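Local coordinates for centromeric protein-C, isoform A (Drosophila melanogaster, PDB 6O2K) that probably acts as an adaptor between chromatin and other kinetochore proteins, and dimerises through the cupin domain described here, at residues B[38-43]-B[55-59]; B[84-90]-B[136-142]; B[96-101]-B[117-123]. All blocks are in the same frame, centred on the assembly; numbering follows the deposited sequence.

Contact 1. Residues B[38-43]-B[55-59]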
loop_
_atom_site.group_PDB
_atom_site.type_symbol
_atom_site.label_atom_id
_atom_site.label_comp_id
_atom_site.label_asym_id
_atom_site.label_seq_id
_atom_site.Cartn_x
_atom_site.Cartn_y
_atom_site.Cartn_z
ATOM N N SER B 38 10.919 -1.938 -7.516
ATOM C CA SER B 38 10.326 -0.694 -8.003
ATOM C C SER B 38 10.348 0.320 -6.863
ATOM O O SER B 38 9.580 0.197 -5.901
ATOM C CB SER B 38 8.909 -0.928 -8.519
ATOM O OG SER B 38 8.936 -1.860 -9.581
ATOM N N SER B 39 11.213 1.329 -6.991
ATOM C CA SER B 39 11.397 2.329 -5.949
ATOM C C SER B 39 10.374 3.449 -6.095
ATOM O O SER B 39 9.930 3.766 -7.191
ATOM C CB SER B 39 12.810 2.909 -6.008
ATOM O OG SER B 39 12.976 3.708 -7.170
ATOM N N ALA B 40 10.002 4.056 -4.961
ATOM C CA ALA B 40 9.102 5.204 -5.030
ATOM C C ALA B 40 9.758 6.372 -5.759
ATOM O O ALA B 40 9.065 7.202 -6.366
ATOM C CB ALA B 40 8.673 5.637 -3.625
ATOM N N ASN B 41 11.091 6.445 -5.716
ATOM C CA ASN B 41 11.821 7.497 -6.417
ATOM C C ASN B 41 11.533 7.480 -7.920
ATOM O O ASN B 41 11.587 8.527 -8.582
ATOM C CB ASN B 41 13.314 7.322 -6.132
ATOM C CG ASN B 41 14.179 8.262 -6.923
ATOM O OD1 ASN B 41 14.575 7.965 -8.057
ATOM N ND2 ASN B 41 14.485 9.412 -6.331
ATOM N N GLU B 42 11.221 6.312 -8.470
ATOM C CA GLU B 42 10.972 6.161 -9.901
ATOM C C GLU B 42 9.569 6.598 -10.315
ATOM O O GLU B 42 9.328 6.786 -11.512
ATOM C CB GLU B 42 11.206 4.696 -10.303
ATOM C CG GLU B 42 11.346 4.433 -11.802
ATOM C CD GLU B 42 11.352 2.946 -12.148
ATOM O OE1 GLU B 42 11.250 2.108 -11.227
ATOM O OE2 GLU B 42 11.459 2.607 -13.346
ATOM N N LEU B 43 8.647 6.769 -9.368
ATOM C CA LEU B 43 7.268 7.104 -9.707
ATOM C C LEU B 43 7.200 8.459 -10.391
ATOM O O LEU B 43 7.919 9.387 -10.020
ATOM C CB LEU B 43 6.407 7.144 -8.447
ATOM C CG LEU B 43 6.203 5.841 -7.681
ATOM C CD1 LEU B 43 5.575 6.144 -6.342
ATOM C CD2 LEU B 43 5.324 4.909 -8.496
ATOM N N PHE B 55 2.028 4.664 -11.470
ATOM C CA PHE B 55 2.136 3.241 -11.166
ATOM C C PHE B 55 3.591 2.808 -11.018
ATOM O O PHE B 55 4.481 3.308 -11.718
ATOM C CB PHE B 55 1.447 2.390 -12.239
ATOM C CG PHE B 55 -0.033 2.348 -12.092
ATOM C CD1 PHE B 55 -0.822 3.368 -12.604
ATOM C CD2 PHE B 55 -0.644 1.303 -11.426
ATOM C CE1 PHE B 55 -2.197 3.337 -12.459
ATOM C CE2 PHE B 55 -2.022 1.269 -11.275
ATOM C CZ PHE B 55 -2.792 2.288 -11.782
ATOM N N TYR B 56 3.826 1.894 -10.083
ATOM C CA TYR B 56 5.121 1.243 -9.995
ATOM C C TYR B 56 5.413 0.500 -11.290
ATOM O O TYR B 56 4.539 -0.166 -11.859
ATOM C CB TYR B 56 5.161 0.271 -8.812
ATOM C CG TYR B 56 5.115 0.949 -7.460
ATOM C CD1 TYR B 56 6.277 1.454 -6.872
ATOM C CD2 TYR B 56 3.918 1.070 -6.759
ATOM C CE1 TYR B 56 6.240 2.067 -5.630
ATOM C CE2 TYR B 56 3.877 1.675 -5.513
ATOM C CZ TYR B 56 5.042 2.177 -4.959
ATOM O OH TYR B 56 5.004 2.786 -3.721
ATOM N N ASN B 57 6.655 0.627 -11.756
ATOM C CA ASN B 57 7.109 -0.018 -12.987
ATOM C C ASN B 57 7.408 -1.503 -12.746
ATOM O O ASN B 57 8.520 -1.991 -12.958
ATOM C CB ASN B 57 8.328 0.723 -13.524
ATOM C CG ASN B 57 8.642 0.364 -14.949
ATOM O OD1 ASN B 57 7.780 -0.117 -15.685
ATOM N ND2 ASN B 57 9.882 0.610 -15.360
ATOM N N THR B 58 6.379 -2.216 -12.283
ATOM C CA THR B 58 6.441 -3.658 -12.104
ATOM C C THR B 58 6.428 -4.365 -13.460
ATOM O O THR B 58 6.192 -3.762 -14.508
ATOM C CB THR B 58 5.268 -4.164 -11.258
ATOM O OG1 THR B 58 4.026 -3.818 -11.889
ATOM C CG2 THR B 58 5.298 -3.558 -9.859
ATOM N N LYS B 59 6.648 -5.681 -13.423
ATOM C CA LYS B 59 6.733 -6.448 -14.663
ATOM C C LYS B 59 5.418 -6.421 -15.441
ATOM O O LYS B 59 5.431 -6.367 -16.677
ATOM C CB LYS B 59 7.163 -7.883 -14.365
ATOM C CG LYS B 59 8.586 -7.987 -13.835
ATOM C CD LYS B 59 9.202 -9.369 -14.076
ATOM C CE LYS B 59 8.507 -10.128 -15.206
ATOM N NZ LYS B 59 9.464 -10.928 -16.028
HETATM O O HOH W 1 8.685 2.239 -9.973
#
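Glu42 and Asn57 meet around one water that three groups grip: it donates to Glu42 OE1 at 2.9 Å, accepts a bond from the backbone N of Asn57, and reaches Ser39 O in a weak bond. The other carboxylate oxygen is used directly, Asn57 ND2 donating to Glu42 OE2 at 3.2 Å. This donor arrives on the syn side but 32° out of the carboxylate plane, and the amide is turned 72° against the carboxylate. An extended chain beyond a CG that sits anti to the backbone N (chi1 -165°) carries the acid of Glu42 across to its partner, so that it holds Asn57 directly at the side-chain amide and through the water at the main chain. Asn57 is itself the centre of an inverse gamma turn, closed by Thr58 N on Tyr56 O at 2.8 Å. In this cupin domain the turn follows strand 51-55 of the six-stranded sheet, whereas 40-42 is a short 3-10 segment ahead of strand 46-48; both segments border the second subunit, with a strand of which Ser38 pairs. Apolar packing adds to this. Leu43 CD2 stands over one face of the Tyr56 ring, 4.1 Å from its centroid, in a CH-pi contact. Ser38 CB packs against Tyr56 CB at 3.9 Å, and the ring carries its hydroxyl on to Gly114 O of the second subunit and to Tyr66 OH.

Contact 2. Residues B[84-90]-B[136-142]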
loop_
_atom_site.group_PDB
_atom_site.type_symbol
_atom_site.label_atom_id
_atom_site.label_comp_id
_atom_site.label_asym_id
_atom_site.label_seq_id
_atom_site.Cartn_x
_atom_site.Cartn_y
_atom_site.Cartn_z
ATOM N N PRO B 84 -10.092 -7.259 -11.168
ATOM C CA PRO B 84 -10.612 -6.722 -9.909
ATOM C C PRO B 84 -9.553 -5.840 -9.271
ATOM O O PRO B 84 -8.371 -5.904 -9.610
ATOM C CB PRO B 84 -10.872 -7.969 -9.050
ATOM C CG PRO B 84 -10.643 -9.146 -9.947
ATOM C CD PRO B 84 -9.762 -8.688 -11.068
ATOM N N LEU B 85 -9.975 -4.999 -8.342
ATOM C CA LEU B 85 -8.976 -4.165 -7.690
ATOM C C LEU B 85 -9.340 -3.932 -6.233
ATOM O O LEU B 85 -10.449 -4.226 -5.791
ATOM C CB LEU B 85 -8.789 -2.857 -8.453
ATOM C CG LEU B 85 -9.933 -1.912 -8.754
ATOM C CD1 LEU B 85 -10.196 -1.146 -7.516
ATOM C CD2 LEU B 85 -9.463 -0.955 -9.837
ATOM N N LYS B 86 -8.367 -3.438 -5.478
ATOM C CA LYS B 86 -8.575 -2.968 -4.121
ATOM C C LYS B 86 -8.165 -1.502 -4.077
ATOM O O LYS B 86 -7.116 -1.137 -4.613
ATOM C CB LYS B 86 -7.750 -3.783 -3.115
ATOM C CG LYS B 86 -8.070 -5.270 -3.128
ATOM C CD LYS B 86 -7.322 -6.061 -2.077
ATOM C CE LYS B 86 -7.614 -7.564 -2.249
ATOM N NZ LYS B 86 -7.120 -8.106 -3.542
ATOM N N LEU B 87 -8.993 -0.669 -3.465
ATOM C CA LEU B 87 -8.682 0.742 -3.265
ATOM C C LEU B 87 -8.382 0.963 -1.788
ATOM O O LEU B 87 -9.231 0.693 -0.928
ATOM C CB LEU B 87 -9.841 1.622 -3.733
ATOM C CG LEU B 87 -10.304 1.444 -5.190
ATOM C CD1 LEU B 87 -11.557 2.271 -5.460
ATOM C CD2 LEU B 87 -9.196 1.845 -6.168
ATOM N N LEU B 88 -7.182 1.457 -1.497
ATOM C CA LEU B 88 -6.699 1.617 -0.131
ATOM C C LEU B 88 -6.273 3.064 0.072
ATOM O O LEU B 88 -5.329 3.530 -0.581
ATOM C CB LEU B 88 -5.535 0.658 0.138
ATOM C CG LEU B 88 -4.811 0.737 1.478
ATOM C CD1 LEU B 88 -5.761 0.448 2.627
ATOM C CD2 LEU B 88 -3.667 -0.266 1.468
ATOM N N VAL B 89 -6.942 3.763 0.987
ATOM C CA VAL B 89 -6.723 5.199 1.142
ATOM C C VAL B 89 -5.366 5.454 1.798
ATOM O O VAL B 89 -5.067 4.938 2.884
ATOM C CB VAL B 89 -7.865 5.843 1.937
ATOM C CG1 VAL B 89 -7.587 7.315 2.171
ATOM C CG2 VAL B 89 -9.180 5.677 1.169
ATOM N N GLN B 90 -4.534 6.254 1.126
ATOM C CA GLN B 90 -3.225 6.662 1.625
ATOM C C GLN B 90 -3.269 7.995 2.337
ATOM O O GLN B 90 -2.480 8.224 3.272
ATOM C CB GLN B 90 -2.224 6.760 0.472
ATOM C CG GLN B 90 -2.024 5.455 -0.251
ATOM C CD GLN B 90 -1.292 4.469 0.623
ATOM O OE1 GLN B 90 -0.155 4.708 1.018
ATOM N NE2 GLN B 90 -1.949 3.358 0.943
ATOM N N VAL B 136 -5.328 10.937 -1.683
ATOM C CA VAL B 136 -4.521 9.965 -2.408
ATOM C C VAL B 136 -4.988 8.566 -2.041
ATOM O O VAL B 136 -5.125 8.248 -0.854
ATOM C CB VAL B 136 -3.025 10.113 -2.073
ATOM C CG1 VAL B 136 -2.208 9.073 -2.815
ATOM C CG2 VAL B 136 -2.539 11.519 -2.394
ATOM N N LEU B 137 -5.207 7.722 -3.050
ATOM C CA LEU B 137 -5.488 6.317 -2.774
ATOM C C LEU B 137 -4.539 5.423 -3.550
ATOM O O LEU B 137 -4.029 5.791 -4.610
ATOM C CB LEU B 137 -6.947 5.923 -3.075
ATOM C CG LEU B 137 -7.537 5.935 -4.486
ATOM C CD1 LEU B 137 -7.087 4.736 -5.298
ATOM C CD2 LEU B 137 -9.053 5.953 -4.386
ATOM N N MET B 138 -4.282 4.251 -2.982
ATOM C CA MET B 138 -3.492 3.219 -3.638
ATOM C C MET B 138 -4.444 2.286 -4.371
ATOM O O MET B 138 -5.467 1.870 -3.817
ATOM C CB MET B 138 -2.657 2.437 -2.617
ATOM C CG MET B 138 -1.766 1.337 -3.213
ATOM S SD MET B 138 -0.940 0.325 -1.919
ATOM C CE MET B 138 0.307 1.470 -1.292
ATOM N N CYS B 139 -4.113 1.981 -5.618
ATOM C CA CYS B 139 -4.886 1.101 -6.483
ATOM C C CYS B 139 -4.115 -0.206 -6.656
ATOM O O CYS B 139 -3.006 -0.187 -7.206
ATOM C CB CYS B 139 -5.110 1.796 -7.828
ATOM S SG CYS B 139 -5.914 0.818 -9.097
ATOM N N ILE B 140 -4.692 -1.315 -6.196
ATOM C CA ILE B 140 -4.072 -2.632 -6.218
ATOM C C ILE B 140 -4.940 -3.525 -7.087
ATOM O O ILE B 140 -6.052 -3.875 -6.687
ATOM C CB ILE B 140 -3.961 -3.232 -4.812
ATOM C CG1 ILE B 140 -3.230 -2.269 -3.875
ATOM C CG2 ILE B 140 -3.332 -4.625 -4.899
ATOM C CD1 ILE B 140 -3.291 -2.677 -2.373
ATOM N N ARG B 141 -4.430 -3.938 -8.237
ATOM C CA ARG B 141 -5.213 -4.793 -9.121
ATOM C C ARG B 141 -4.721 -6.237 -9.045
ATOM O O ARG B 141 -3.542 -6.496 -8.780
ATOM C CB ARG B 141 -5.148 -4.280 -10.555
ATOM C CG ARG B 141 -5.502 -2.803 -10.675
ATOM C CD ARG B 141 -6.208 -2.523 -11.991
ATOM N NE ARG B 141 -5.323 -2.681 -13.135
ATOM C CZ ARG B 141 -5.734 -2.748 -14.401
ATOM N NH1 ARG B 141 -4.848 -2.881 -15.382
ATOM N NH2 ARG B 141 -7.029 -2.700 -14.690
ATOM N N SER B 142 -5.639 -7.181 -9.247
ATOM C CA SER B 142 -5.252 -8.596 -9.260
ATOM C C SER B 142 -5.675 -9.291 -10.554
ATOM O O SER B 142 -6.407 -8.738 -11.370
ATOM C CB SER B 142 -5.847 -9.335 -8.058
ATOM O OG SER B 142 -7.210 -8.996 -7.864
ATOM O OXT SER B 142 -5.295 -10.429 -10.812
#
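Leu87 and Leu137 touch diagonally across the two strands, Leu87 CD2 lying 3.7 Å from Leu137 CD1, although in the antiparallel register Leu87 stands opposite Cys139 and Leu137 opposite Val89. With Leu85 they belong to the face that looks into the cupin beta-sandwich, where Tyr125 and Ile127 of strand 124-129 lie against them. The reverse face, with Lys86, Leu88, Met138 and Ile140, is turned largely to the second subunit: Ile140 meets its own counterpart there, and Leu88 packs on Tyr56 of that chain. Where the chain turns a corner at Gln90, the side chain of Gln90 folds back over Met138. It bends at chi2 (-70°), which lays the amide across the methionine, Gln90 NE2 lying 3.7 Å from both Met138 CB and Met138 CE. The Met138 chain runs straight from a CG anti to the backbone N and bends only at chi3, bringing the terminal methyl round to that amide. Farther along, Lys86 and Ile140 stand side by side as a hydrogen-bonded pair, Lys86 CB 4.2 Å from Ile140 CB. Underneath, six backbone bonds run from Ser142 N on Pro84 O to Gln90 N on Val136 O; Lys86 N to Ile140 O measures 2.6 Å, and Met138 N to Leu88 O is nearly straight at 172°. The main-chain N-H and C=O groups facing across the contact thus satisfy one another, so the apolar side chains can be buried on both faces, in the sandwich and largely against the second subunit.

Contact 3. Residues B[96-101]-B[117-123]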
loop_
_atom_site.group_PDB
_atom_site.type_symbol
_atom_site.label_atom_id
_atom_site.label_comp_id
_atom_site.label_asym_id
_atom_site.label_seq_id
_atom_site.Cartn_x
_atom_site.Cartn_y
_atom_site.Cartn_z
ATOM N N VAL B 96 -17.034 6.337 -2.423
ATOM C CA VAL B 96 -17.003 5.346 -3.495
ATOM C C VAL B 96 -18.413 4.821 -3.718
ATOM O O VAL B 96 -19.079 4.410 -2.763
ATOM C CB VAL B 96 -16.040 4.188 -3.169
ATOM C CG1 VAL B 96 -16.049 3.143 -4.301
ATOM C CG2 VAL B 96 -14.616 4.725 -2.904
ATOM N N GLU B 97 -18.860 4.825 -4.976
ATOM C CA GLU B 97 -20.154 4.267 -5.356
ATOM C C GLU B 97 -19.920 3.007 -6.173
ATOM O O GLU B 97 -19.138 3.035 -7.131
ATOM C CB GLU B 97 -20.986 5.265 -6.174
ATOM C CG GLU B 97 -20.877 6.732 -5.743
ATOM C CD GLU B 97 -21.425 7.002 -4.344
ATOM O OE1 GLU B 97 -20.737 7.705 -3.561
ATOM O OE2 GLU B 97 -22.536 6.518 -4.027
ATOM N N THR B 98 -20.592 1.903 -5.797
ATOM C CA THR B 98 -20.410 0.623 -6.477
ATOM C C THR B 98 -21.750 0.018 -6.863
ATOM O O THR B 98 -22.726 0.132 -6.117
ATOM C CB THR B 98 -19.642 -0.406 -5.614
ATOM O OG1 THR B 98 -20.277 -0.545 -4.337
ATOM C CG2 THR B 98 -18.191 0.028 -5.415
ATOM N N LEU B 99 -21.776 -0.636 -8.032
ATOM C CA LEU B 99 -22.903 -1.429 -8.515
ATOM C C LEU B 99 -22.338 -2.766 -8.980
ATOM O O LEU B 99 -21.603 -2.822 -9.975
ATOM C CB LEU B 99 -23.639 -0.721 -9.658
ATOM C CG LEU B 99 -24.745 -1.550 -10.322
ATOM C CD1 LEU B 99 -25.838 -1.903 -9.329
ATOM C CD2 LEU B 99 -25.316 -0.820 -11.540
ATOM N N ALA B 100 -22.658 -3.838 -8.255
ATOM C CA ALA B 100 -22.059 -5.142 -8.513
ATOM C C ALA B 100 -22.917 -5.939 -9.483
ATOM O O ALA B 100 -24.130 -5.754 -9.543
ATOM C CB ALA B 100 -21.893 -5.927 -7.212
ATOM N N VAL B 101 -22.266 -6.808 -10.268
ATOM C CA VAL B 101 -23.001 -7.661 -11.205
ATOM C C VAL B 101 -24.089 -8.409 -10.456
ATOM O O VAL B 101 -23.860 -8.943 -9.363
ATOM C CB VAL B 101 -22.051 -8.644 -11.916
ATOM C CG1 VAL B 101 -22.852 -9.643 -12.781
ATOM C CG2 VAL B 101 -21.017 -7.909 -12.736
ATOM N N ILE B 117 -11.449 -0.902 0.075
ATOM C CA ILE B 117 -12.624 -1.522 -0.527
ATOM C C ILE B 117 -12.177 -2.456 -1.646
ATOM O O ILE B 117 -11.250 -2.146 -2.398
ATOM C CB ILE B 117 -13.635 -0.468 -1.040
ATOM C CG1 ILE B 117 -14.952 -1.147 -1.445
ATOM C CG2 ILE B 117 -13.059 0.324 -2.217
ATOM C CD1 ILE B 117 -16.087 -0.147 -1.734
ATOM N N GLU B 118 -12.826 -3.616 -1.729
ATOM C CA GLU B 118 -12.590 -4.612 -2.759
ATOM C C GLU B 118 -13.630 -4.405 -3.863
ATOM O O GLU B 118 -14.834 -4.373 -3.584
ATOM C CB GLU B 118 -12.706 -6.021 -2.150
ATOM C CG GLU B 118 -11.996 -7.143 -2.891
ATOM C CD GLU B 118 -11.865 -8.424 -2.042
ATOM O OE1 GLU B 118 -12.461 -8.506 -0.946
ATOM O OE2 GLU B 118 -11.157 -9.349 -2.481
ATOM N N ILE B 119 -13.162 -4.223 -5.094
ATOM C CA ILE B 119 -13.985 -4.037 -6.285
ATOM C C ILE B 119 -13.883 -5.321 -7.097
ATOM O O ILE B 119 -12.826 -5.615 -7.674
ATOM C CB ILE B 119 -13.514 -2.835 -7.120
ATOM C CG1 ILE B 119 -13.324 -1.576 -6.260
ATOM C CG2 ILE B 119 -14.458 -2.573 -8.321
ATOM C CD1 ILE B 119 -14.591 -0.860 -5.885
ATOM N N ASP B 120 -14.974 -6.085 -7.158
ATOM C CA ASP B 120 -14.960 -7.342 -7.893
ATOM C C ASP B 120 -14.984 -7.108 -9.404
ATOM O O ASP B 120 -15.372 -6.046 -9.903
ATOM C CB ASP B 120 -16.156 -8.216 -7.499
ATOM C CG ASP B 120 -16.209 -8.483 -6.010
ATOM O OD1 ASP B 120 -15.241 -9.060 -5.480
ATOM O OD2 ASP B 120 -17.195 -8.074 -5.368
ATOM N N ARG B 121 -14.585 -8.141 -10.136
ATOM C CA ARG B 121 -14.650 -8.085 -11.585
ATOM C C ARG B 121 -16.083 -7.827 -12.035
ATOM O O ARG B 121 -17.029 -8.433 -11.519
ATOM C CB ARG B 121 -14.117 -9.389 -12.177
ATOM C CG ARG B 121 -14.019 -9.367 -13.696
ATOM C CD ARG B 121 -13.193 -10.522 -14.203
ATOM N NE ARG B 121 -12.918 -10.381 -15.623
ATOM C CZ ARG B 121 -12.163 -11.217 -16.326
ATOM N NH1 ARG B 121 -11.609 -12.266 -15.737
ATOM N NH2 ARG B 121 -11.969 -11.003 -17.622
ATOM N N GLY B 122 -16.244 -6.880 -12.959
ATOM C CA GLY B 122 -17.536 -6.519 -13.503
ATOM C C GLY B 122 -18.266 -5.423 -12.753
ATOM O O GLY B 122 -19.258 -4.900 -13.274
ATOM N N THR B 123 -17.816 -5.062 -11.550
ATOM C CA THR B 123 -18.466 -4.002 -10.784
ATOM C C THR B 123 -18.230 -2.649 -11.444
ATOM O O THR B 123 -17.144 -2.368 -11.956
ATOM C CB THR B 123 -17.952 -4.015 -9.343
ATOM O OG1 THR B 123 -18.507 -5.145 -8.662
ATOM C CG2 THR B 123 -18.316 -2.728 -8.577
HETATM O O HOH W 2 -19.253 -7.507 -9.892
#
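Thr98 and Thr123 bring methyl groups together through different first torsions: in Thr98, OG1 lies between the backbone N and the carbonyl carbon (chi1 53°), which turns CG2 inward, whereas in Thr123 CG2 lies anti to the backbone N and OG1 stands beside that N, near Ala100 (chi1 -73°). Thr123 CG2 comes 4.0 Å from Thr98 CB, and Thr98 CG2 reaches Ile119 CD1 at 3.7 Å, methyl against methyl. These are facing sheets of the cupin beta-sandwich, strands 96-99 and 117-119 having axes 9.6 Å apart and inclined by 37°. Deeper in, Val96 CG1 and Ile117 CD1 touch at 4.2 Å. At the other end a type II turn, Asp120 to Thr123, carries the chain into strand 124-129, whose Arg124 is hydrogen-bonded through the backbone to Leu99. Here a water accepts from Val101 N, donates to Arg121 O at 2.9 Å, and lies 2.8 Å from Thr123 OG1 in a bond of undecided direction, so it ties the turn to the chain leaving strand 93-99. With an alanine in place of Thr123, this water is likely to lose one of its three partners and a gap to open beside the Thr98 methyl. Gly122 takes a positive phi, at which a beta carbon would be jammed against the preceding carbonyl O; it would also run into Val101, whose CG2 rests 3.5 Å from Gly122 O.

Overall arrangement
From the N terminus, the chain passes helix 6-19, on which residues of 38-43 rest, and contact 1 then closes the first loop, enclosing the hairpin of strands 46-48 and 51-55. Only afterwards does contact 2 open, in series with it. Its long loop, from strand 85-89 to the C-terminal strand, encloses contact 3 completely. Contacts 2 and 3 also touch, because strands 85-89 and 116-119 are neighbours in the six-stranded sheet; contact 3 then links that sheet to the four-stranded one. Contact 1 lies about 26 Å from contact 3, centre to centre, yet all three reach the second subunit; contact 1 alone adds the helix to what is tied together.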